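Local coordinates for protein phenol hydroxylase component phN (Pseudomonas stutzeri, PDB 3U52) that probably hydroxylates phenol with dioxygen, as the large diiron-bearing component of a multicomponent bacterial monooxygenase, at residues E51-L56 and R128-M133; A110-Y115 and D137-S142. One frame throughout, in Å; residues are numbered along the deposited sequence.

Interaction 1 of 2, residues E51-L56 and R128-M133; sequences EDPFRL and RVACQM
Phe54 sets ring atoms CE1 and CZ against helix 125-155, at Met133 and Ala130. CE1 of Phe54 lies 3.7 Å from SD of Met133, a Met-aromatic contact. The sulfur sits obliquely to the ring, 59° off its normal and 4.7 Å from SD to the Phe54 centroid. The next ring atom, CZ of Phe54, reaches CA of Ala130 at 3.9 Å. The Ala130 carbonyl oxygen meets the ring at its edge, in plane. CB of Ala130 also touches CG of Pro53, 4.1 Å away. The Met133 chain bends at its last torsion (chi3 -85°), which brings its methyl CE to 3.4 Å from the carbonyl O of Leu56. SD of Met133 packs on CD1 of Leu56 at 3.9 Å, the two side chains crossing at about a right angle. No hydrogen bond joins the two segments. A serine in place of Phe54 would probably leave a gap beside Ala130 and deprive the Met133 sulfur of its aromatic neighbour. Just before the apolar residues, Asp52 forms a salt bridge with Arg19. The contact packs the loop between helices 30-33 and 58-81 onto helix 125-155. Helix 220-250 adds Arg235 against Phe54 and Leu56, Thr238 against Pro53 and Leu239 against Ala130, while Tyr61 of helix 58-81 touches both Leu56 and Met133.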
ATOM      1  N   GLU A  51      24.866  24.682 -10.853  1.00 28.75           N
ATOM      2  CA  GLU A  51      23.414  24.875 -10.709  1.00 30.62           C
ATOM      3  C   GLU A  51      22.818  23.628 -10.095  1.00 30.11           C
ATOM      4  O   GLU A  51      23.063  22.528 -10.602  1.00 30.39           O
ATOM      5  CB  GLU A  51      22.728  25.138 -12.071  1.00 31.71           C
ATOM      6  CG  GLU A  51      23.067  26.509 -12.733  1.00 39.25           C
ATOM      7  CD  GLU A  51      22.774  27.725 -11.841  1.00 49.36           C
ATOM      8  OE1 GLU A  51      21.680  27.766 -11.192  1.00 52.57           O
ATOM      9  OE2 GLU A  51      23.645  28.653 -11.801  1.00 53.54           O
ATOM     10  N   ASP A  52      22.065  23.777  -9.015  1.00 29.06           N
ATOM     11  CA  ASP A  52      21.498  22.604  -8.309  1.00 29.18           C
ATOM     12  C   ASP A  52      20.545  21.882  -9.246  1.00 27.74           C
ATOM     13  O   ASP A  52      19.695  22.507  -9.849  1.00 28.43           O
ATOM     14  CB  ASP A  52      20.807  23.012  -6.999  1.00 29.08           C
ATOM     15  CG  ASP A  52      21.712  23.900  -6.100  1.00 30.74           C
ATOM     16  OD1 ASP A  52      21.335  25.057  -5.837  1.00 35.80           O
ATOM     17  OD2 ASP A  52      22.793  23.474  -5.667  1.00 30.36           O
ATOM     18  N   PRO A  53      20.752  20.575  -9.451  1.00 28.18           N
ATOM     19  CA  PRO A  53      19.879  19.824 -10.370  1.00 27.71           C
ATOM     20  C   PRO A  53      18.481  19.570  -9.820  1.00 28.93           C
ATOM     21  O   PRO A  53      17.556  19.234 -10.599  1.00 28.68           O
ATOM     22  CB  PRO A  53      20.633  18.524 -10.614  1.00 27.21           C
ATOM     23  CG  PRO A  53      21.538  18.356  -9.400  1.00 27.53           C
ATOM     24  CD  PRO A  53      21.861  19.763  -8.920  1.00 26.67           C
ATOM     25  N   PHE A  54      18.332  19.711  -8.503  1.00 28.86           N
ATOM     26  CA  PHE A  54      17.038  19.621  -7.812  1.00 28.89           C
ATOM     27  C   PHE A  54      17.255  20.358  -6.504  1.00 29.32           C
ATOM     28  O   PHE A  54      18.399  20.461  -6.037  1.00 28.17           O
ATOM     29  CB  PHE A  54      16.620  18.163  -7.515  1.00 28.08           C
ATOM     30  CG  PHE A  54      17.764  17.262  -7.107  1.00 27.72           C
ATOM     31  CD1 PHE A  54      18.179  17.181  -5.784  1.00 28.82           C
ATOM     32  CD2 PHE A  54      18.451  16.511  -8.068  1.00 25.74           C
ATOM     33  CE1 PHE A  54      19.295  16.331  -5.435  1.00 28.01           C
ATOM     34  CE2 PHE A  54      19.537  15.705  -7.734  1.00 28.69           C
ATOM     35  CZ  PHE A  54      19.944  15.611  -6.394  1.00 26.73           C
ATOM     36  N   ARG A  55      16.163  20.860  -5.918  1.00 29.09           N
ATOM     37  CA  ARG A  55      16.225  21.659  -4.691  1.00 28.88           C
ATOM     38  C   ARG A  55      15.323  21.087  -3.608  1.00 29.39           C
ATOM     39  O   ARG A  55      14.272  21.651  -3.316  1.00 31.15           O
ATOM     40  CB  ARG A  55      15.838  23.117  -4.951  1.00 29.87           C
ATOM     41  CG  ARG A  55      16.738  23.848  -5.920  1.00 30.88           C
ATOM     42  CD  ARG A  55      16.286  25.267  -6.213  1.00 36.29           C
ATOM     43  NE  ARG A  55      17.328  25.947  -7.003  1.00 40.26           N
ATOM     44  CZ  ARG A  55      17.442  25.916  -8.334  1.00 44.60           C
ATOM     45  NH1 ARG A  55      18.443  26.554  -8.927  1.00 45.30           N
ATOM     46  NH2 ARG A  55      16.570  25.254  -9.086  1.00 47.61           N
ATOM     47  N   LEU A  56      15.768  20.012  -2.976  1.00 27.75           N
ATOM     48  CA  LEU A  56      15.005  19.305  -1.974  1.00 27.98           C
ATOM     49  C   LEU A  56      15.672  19.372  -0.613  1.00 27.26           C
ATOM     50  O   LEU A  56      16.726  18.756  -0.392  1.00 26.95           O
ATOM     51  CB  LEU A  56      14.948  17.832  -2.356  1.00 29.04           C
ATOM     52  CG  LEU A  56      13.761  17.178  -3.032  1.00 32.25           C
ATOM     53  CD1 LEU A  56      14.147  15.697  -3.128  1.00 33.83           C
ATOM     54  CD2 LEU A  56      12.493  17.341  -2.213  1.00 32.02           C
ATOM     55  N   ARG A 128      28.430  18.147  -3.670  1.00 21.60           N
ATOM     56  CA  ARG A 128      28.431  17.127  -2.584  1.00 19.81           C
ATOM     57  C   ARG A 128      27.026  16.730  -2.139  1.00 20.70           C
ATOM     58  O   ARG A 128      26.731  15.542  -1.967  1.00 20.94           O
ATOM     59  CB  ARG A 128      29.179  17.622  -1.326  1.00 20.76           C
ATOM     60  CG  ARG A 128      30.751  17.765  -1.536  1.00 17.92           C
ATOM     61  CD  ARG A 128      31.533  17.660  -0.216  1.00 21.62           C
ATOM     62  NE  ARG A 128      31.099  18.699   0.727  1.00 23.02           N
ATOM     63  CZ  ARG A 128      31.569  19.955   0.740  1.00 23.79           C
ATOM     64  NH1 ARG A 128      31.112  20.850   1.621  1.00 20.36           N
ATOM     65  NH2 ARG A 128      32.529  20.317  -0.107  1.00 21.30           N
ATOM     66  N   VAL A 129      26.167  17.716  -1.903  1.00 20.95           N
ATOM     67  CA  VAL A 129      24.782  17.385  -1.539  1.00 22.67           C
ATOM     68  C   VAL A 129      24.031  16.578  -2.641  1.00 21.74           C
ATOM     69  O   VAL A 129      23.303  15.654  -2.325  1.00 20.99           O
ATOM     70  CB  VAL A 129      23.969  18.653  -1.213  1.00 22.77           C
ATOM     71  CG1 VAL A 129      22.519  18.285  -0.788  1.00 25.55           C
ATOM     72  CG2 VAL A 129      24.644  19.398  -0.081  1.00 29.20           C
ATOM     73  N   ALA A 130      24.172  16.948  -3.910  1.00 21.29           N
ATOM     74  CA  ALA A 130      23.490  16.191  -4.999  1.00 20.82           C
ATOM     75  C   ALA A 130      23.973  14.742  -4.978  1.00 20.79           C
ATOM     76  O   ALA A 130      23.159  13.806  -5.090  1.00 21.14           O
ATOM     77  CB  ALA A 130      23.789  16.815  -6.356  1.00 20.14           C
ATOM     78  N   CYS A 131      25.295  14.554  -4.839  1.00 20.70           N
ATOM     79  CA  CYS A 131      25.888  13.198  -4.828  1.00 19.96           C
ATOM     80  C   CYS A 131      25.437  12.380  -3.649  1.00 18.75           C
ATOM     81  O   CYS A 131      25.215  11.180  -3.778  1.00 18.35           O
ATOM     82  CB  CYS A 131      27.423  13.221  -4.861  1.00 21.78           C
ATOM     83  SG  CYS A 131      28.017  13.763  -6.453  1.00 22.57           S
ATOM     84  N   GLN A 132      25.318  13.020  -2.489  1.00 17.33           N
ATOM     85  CA  GLN A 132      24.885  12.303  -1.294  1.00 19.03           C
ATOM     86  C   GLN A 132      23.413  11.894  -1.397  1.00 18.42           C
ATOM     87  O   GLN A 132      23.024  10.863  -0.879  1.00 19.30           O
ATOM     88  CB  GLN A 132      25.048  13.165  -0.071  1.00 19.63           C
ATOM     89  CG  GLN A 132      26.516  13.382   0.354  1.00 22.44           C
ATOM     90  CD  GLN A 132      26.595  14.330   1.551  1.00 26.89           C
ATOM     91  OE1 GLN A 132      25.575  14.637   2.193  1.00 31.54           O
ATOM     92  NE2 GLN A 132      27.783  14.845   1.809  1.00 26.88           N
ATOM     93  N   MET A 133      22.574  12.740  -1.962  1.00 19.98           N
ATOM     94  CA  MET A 133      21.159  12.366  -2.113  1.00 20.53           C
ATOM     95  C   MET A 133      21.039  11.214  -3.111  1.00 19.79           C
ATOM     96  O   MET A 133      20.258  10.288  -2.877  1.00 18.93           O
ATOM     97  CB  MET A 133      20.336  13.528  -2.550  1.00 22.54           C
ATOM     98  CG  MET A 133      18.928  13.410  -1.966  1.00 30.65           C
ATOM     99  SD  MET A 133      17.900  14.882  -2.376  1.00 41.43           S
ATOM    100  CE  MET A 133      18.446  15.947  -1.010  1.00 39.70           C
TER

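Interaction 2 of 2, residues A110-Y115 and D137-S142; sequences AAFQGY and DELRHS. With FE (Fe (III) ion), chain G.
Phe112 and Glu138 bring the two helices together, with their CA atoms 5.0 Å apart. The segments run nearly antiparallel, at 164° between their directions, and their axes approach to 7.9 Å. At this close crossing, CB of Glu138 sits 3.6 Å from the backbone N of Phe112. CB of Phe112 faces the backbone N of Leu139. The Phe112 ring points the same way as the Leu139 side chain beside it. One methyl, CD1 of Leu139, lies over a face of the ring in a CH-pi contact, 4.1 Å from CD1 to the Phe112 centroid and 17° off the normal. Towards the metal, CB of Ala111 packs 3.9 Å from CG of Glu138, and the Tyr115 ring lies near the same methylene group.

The two helices belong to the helical bundle that holds the diiron centre in bacterial multicomponent monooxygenases. Glu138 and His141 form the Glu-x-x-His motif of diiron carboxylate proteins. The Glu138 chain bends at chi2 (-70°), turning its carboxylate to one iron(III) ion of the pair. OE2 of Glu138 binds this iron at 2.2 Å, and ND1 of His141, one turn further on, binds it at 2.4 Å. Glu108, on the same helix as Ala111, is also a ligand. The other Glu138 oxygen, OE1, is held by Gln134 NE2 and also bonds to a glycerol molecule. The iron at ND1 and a hydrogen bond from NE2 to Asp232 of helix 220-250 together hold the His141 imidazole in its rotation.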
ATOM      1  N   ALA A 110      26.881  -1.100  -5.113  1.00 17.66           N
ATOM      2  CA  ALA A 110      28.115  -0.423  -5.548  1.00 17.61           C
ATOM      3  C   ALA A 110      27.939   1.083  -5.804  1.00 19.16           C
ATOM      4  O   ALA A 110      28.819   1.869  -5.455  1.00 20.12           O
ATOM      5  CB  ALA A 110      28.651  -1.073  -6.775  1.00 18.43           C
ATOM      6  N   ALA A 111      26.798   1.506  -6.354  1.00 18.01           N
ATOM      7  CA  ALA A 111      26.616   2.918  -6.669  1.00 18.11           C
ATOM      8  C   ALA A 111      26.413   3.688  -5.348  1.00 18.42           C
ATOM      9  O   ALA A 111      26.895   4.830  -5.175  1.00 17.23           O
ATOM     10  CB  ALA A 111      25.485   3.113  -7.601  1.00 18.66           C
ATOM     11  N   PHE A 112      25.737   3.040  -4.405  1.00 17.72           N
ATOM     12  CA  PHE A 112      25.578   3.630  -3.064  1.00 18.75           C
ATOM     13  C   PHE A 112      26.942   3.986  -2.419  1.00 18.92           C
ATOM     14  O   PHE A 112      27.136   5.101  -1.964  1.00 18.27           O
ATOM     15  CB  PHE A 112      24.730   2.727  -2.159  1.00 17.21           C
ATOM     16  CG  PHE A 112      25.083   2.832  -0.699  1.00 18.68           C
ATOM     17  CD1 PHE A 112      24.953   4.068  -0.001  1.00 19.21           C
ATOM     18  CD2 PHE A 112      25.506   1.713  -0.014  1.00 22.70           C
ATOM     19  CE1 PHE A 112      25.258   4.171   1.318  1.00 19.20           C
ATOM     20  CE2 PHE A 112      25.854   1.798   1.374  1.00 20.96           C
ATOM     21  CZ  PHE A 112      25.722   3.024   2.025  1.00 21.01           C
ATOM     22  N   GLN A 113      27.872   3.024  -2.385  1.00 19.50           N
ATOM     23  CA  GLN A 113      29.223   3.283  -1.862  1.00 20.70           C
ATOM     24  C   GLN A 113      30.034   4.293  -2.688  1.00 19.10           C
ATOM     25  O   GLN A 113      30.725   5.103  -2.115  1.00 19.83           O
ATOM     26  CB  GLN A 113      30.030   1.984  -1.774  1.00 21.43           C
ATOM     27  CG  GLN A 113      29.251   0.765  -1.437  1.00 25.24           C
ATOM     28  CD  GLN A 113      30.099  -0.442  -1.328  1.00 31.85           C
ATOM     29  OE1 GLN A 113      30.203  -1.251  -2.278  1.00 32.97           O
ATOM     30  NE2 GLN A 113      30.754  -0.582  -0.182  1.00 32.18           N
ATOM     31  N   GLY A 114      29.982   4.188  -4.018  1.00 17.18           N
ATOM     32  CA  GLY A 114      30.715   5.081  -4.926  1.00 16.68           C
ATOM     33  C   GLY A 114      30.221   6.514  -4.820  1.00 16.69           C
ATOM     34  O   GLY A 114      31.028   7.452  -4.739  1.00 13.97           O
ATOM     35  N   TYR A 115      28.902   6.709  -4.796  1.00 17.32           N
ATOM     36  CA  TYR A 115      28.367   8.058  -4.621  1.00 17.25           C
ATOM     37  C   TYR A 115      28.603   8.606  -3.199  1.00 17.38           C
ATOM     38  O   TYR A 115      28.827   9.816  -3.039  1.00 17.65           O
ATOM     39  CB  TYR A 115      26.873   8.109  -4.963  1.00 20.20           C
ATOM     40  CG  TYR A 115      26.628   8.293  -6.446  1.00 18.01           C
ATOM     41  CD1 TYR A 115      26.281   7.194  -7.243  1.00 20.26           C
ATOM     42  CD2 TYR A 115      26.812   9.541  -7.060  1.00 19.11           C
ATOM     43  CE1 TYR A 115      26.100   7.337  -8.609  1.00 23.07           C
ATOM     44  CE2 TYR A 115      26.623   9.697  -8.454  1.00 20.55           C
ATOM     45  CZ  TYR A 115      26.278   8.585  -9.201  1.00 21.60           C
ATOM     46  OH  TYR A 115      26.055   8.715 -10.544  1.00 27.12           O
ATOM     47  N   ASP A 137      19.536   7.352  -2.345  1.00 18.56           N
ATOM     48  CA  ASP A 137      18.589   6.722  -3.298  1.00 18.47           C
ATOM     49  C   ASP A 137      19.059   5.364  -3.811  1.00 18.65           C
ATOM     50  O   ASP A 137      18.245   4.446  -4.015  1.00 18.53           O
ATOM     51  CB  ASP A 137      18.327   7.615  -4.532  1.00 18.95           C
ATOM     52  CG  ASP A 137      17.675   8.943  -4.218  1.00 21.17           C
ATOM     53  OD1 ASP A 137      17.041   9.187  -3.152  1.00 25.87           O
ATOM     54  OD2 ASP A 137      17.831   9.822  -5.101  1.00 27.15           O
ATOM     55  N   GLU A 138      20.354   5.215  -4.110  1.00 17.63           N
ATOM     56  CA  GLU A 138      20.871   3.911  -4.583  1.00 17.75           C
ATOM     57  C   GLU A 138      20.810   2.859  -3.476  1.00 17.39           C
ATOM     58  O   GLU A 138      20.552   1.688  -3.757  1.00 18.22           O
ATOM     59  CB  GLU A 138      22.303   4.020  -5.088  1.00 17.59           C
ATOM     60  CG  GLU A 138      22.443   5.134  -6.115  1.00 18.07           C
ATOM     61  CD  GLU A 138      21.743   4.786  -7.441  1.00 25.43           C
ATOM     62  OE1 GLU A 138      21.803   5.600  -8.364  1.00 29.88           O
ATOM     63  OE2 GLU A 138      21.127   3.695  -7.559  1.00 28.16           O
ATOM     64  N   LEU A 139      21.073   3.262  -2.238  1.00 16.33           N
ATOM     65  CA  LEU A 139      20.843   2.381  -1.120  1.00 17.11           C
ATOM     66  C   LEU A 139      19.377   1.922  -1.117  1.00 17.82           C
ATOM     67  O   LEU A 139      19.051   0.759  -0.900  1.00 17.31           O
ATOM     68  CB  LEU A 139      21.113   3.131   0.191  1.00 17.43           C
ATOM     69  CG  LEU A 139      21.001   2.201   1.424  1.00 18.53           C
ATOM     70  CD1 LEU A 139      21.888   0.889   1.316  1.00 18.73           C
ATOM     71  CD2 LEU A 139      21.293   2.994   2.752  1.00 20.14           C
ATOM     72  N   ARG A 140      18.479   2.859  -1.299  1.00 17.32           N
ATOM     73  CA  ARG A 140      17.074   2.494  -1.344  1.00 18.21           C
ATOM     74  C   ARG A 140      16.824   1.476  -2.433  1.00 17.09           C
ATOM     75  O   ARG A 140      16.117   0.507  -2.222  1.00 17.31           O
ATOM     76  CB  ARG A 140      16.224   3.717  -1.627  1.00 17.66           C
ATOM     77  CG  ARG A 140      14.739   3.324  -1.757  1.00 23.41           C
ATOM     78  CD  ARG A 140      13.873   4.490  -1.867  1.00 30.12           C
ATOM     79  NE  ARG A 140      13.430   4.605  -3.201  1.00 38.25           N
ATOM     80  CZ  ARG A 140      12.179   4.428  -3.576  1.00 41.63           C
ATOM     81  NH1 ARG A 140      11.232   4.139  -2.688  1.00 43.60           N
ATOM     82  NH2 ARG A 140      11.885   4.544  -4.852  1.00 42.64           N
ATOM     83  N   HIS A 141      17.408   1.701  -3.607  1.00 16.58           N
ATOM     84  CA  HIS A 141      17.155   0.863  -4.785  1.00 18.58           C
ATOM     85  C   HIS A 141      17.655  -0.533  -4.534  1.00 18.04           C
ATOM     86  O   HIS A 141      16.973  -1.512  -4.813  1.00 17.63           O
ATOM     87  CB  HIS A 141      17.806   1.483  -6.046  1.00 17.59           C
ATOM     88  CG  HIS A 141      17.111   2.726  -6.513  1.00 22.28           C
ATOM     89  ND1 HIS A 141      17.594   3.510  -7.536  1.00 23.51           N
ATOM     90  CD2 HIS A 141      15.967   3.328  -6.089  1.00 22.18           C
ATOM     91  CE1 HIS A 141      16.784   4.536  -7.725  1.00 22.95           C
ATOM     92  NE2 HIS A 141      15.781   4.438  -6.877  1.00 24.05           N
ATOM     93  N   SER A 142      18.835  -0.607  -3.921  1.00 18.59           N
ATOM     94  CA  SER A 142      19.436  -1.884  -3.501  1.00 18.06           C
ATOM     95  C   SER A 142      18.506  -2.712  -2.545  1.00 18.36           C
ATOM     96  O   SER A 142      18.224  -3.880  -2.769  1.00 17.21           O
ATOM     97  CB  SER A 142      20.753  -1.544  -2.781  1.00 17.64           C
ATOM     98  OG  SER A 142      21.338  -2.716  -2.298  1.00 21.26           O
TER
HETATM   99 FE    FE G 512      19.515   3.116  -8.884  1.00 33.41          FE

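In the fold
Both interactions use helix 125-155. Interaction 1 takes residues 128-133 near its start, and interaction 2 takes 137-142 about two and a half turns on. Their centres lie about 15 Å apart. Along the chain the order is 51-56, 110-115, 128-133, 137-142, so the two contacts interleave. They also touch directly, Cys131 O packing on Tyr115 CB at 3.7 Å. Interaction 2 lies deeper, its centre about 14 Å from the chain centre against about 23 Å for interaction 1. One helix therefore links the iron ligands inside the bundle to a loop packed nearer its periphery. All four segments belong to the part of the chain related to methane, phenol and alkene hydroxylases.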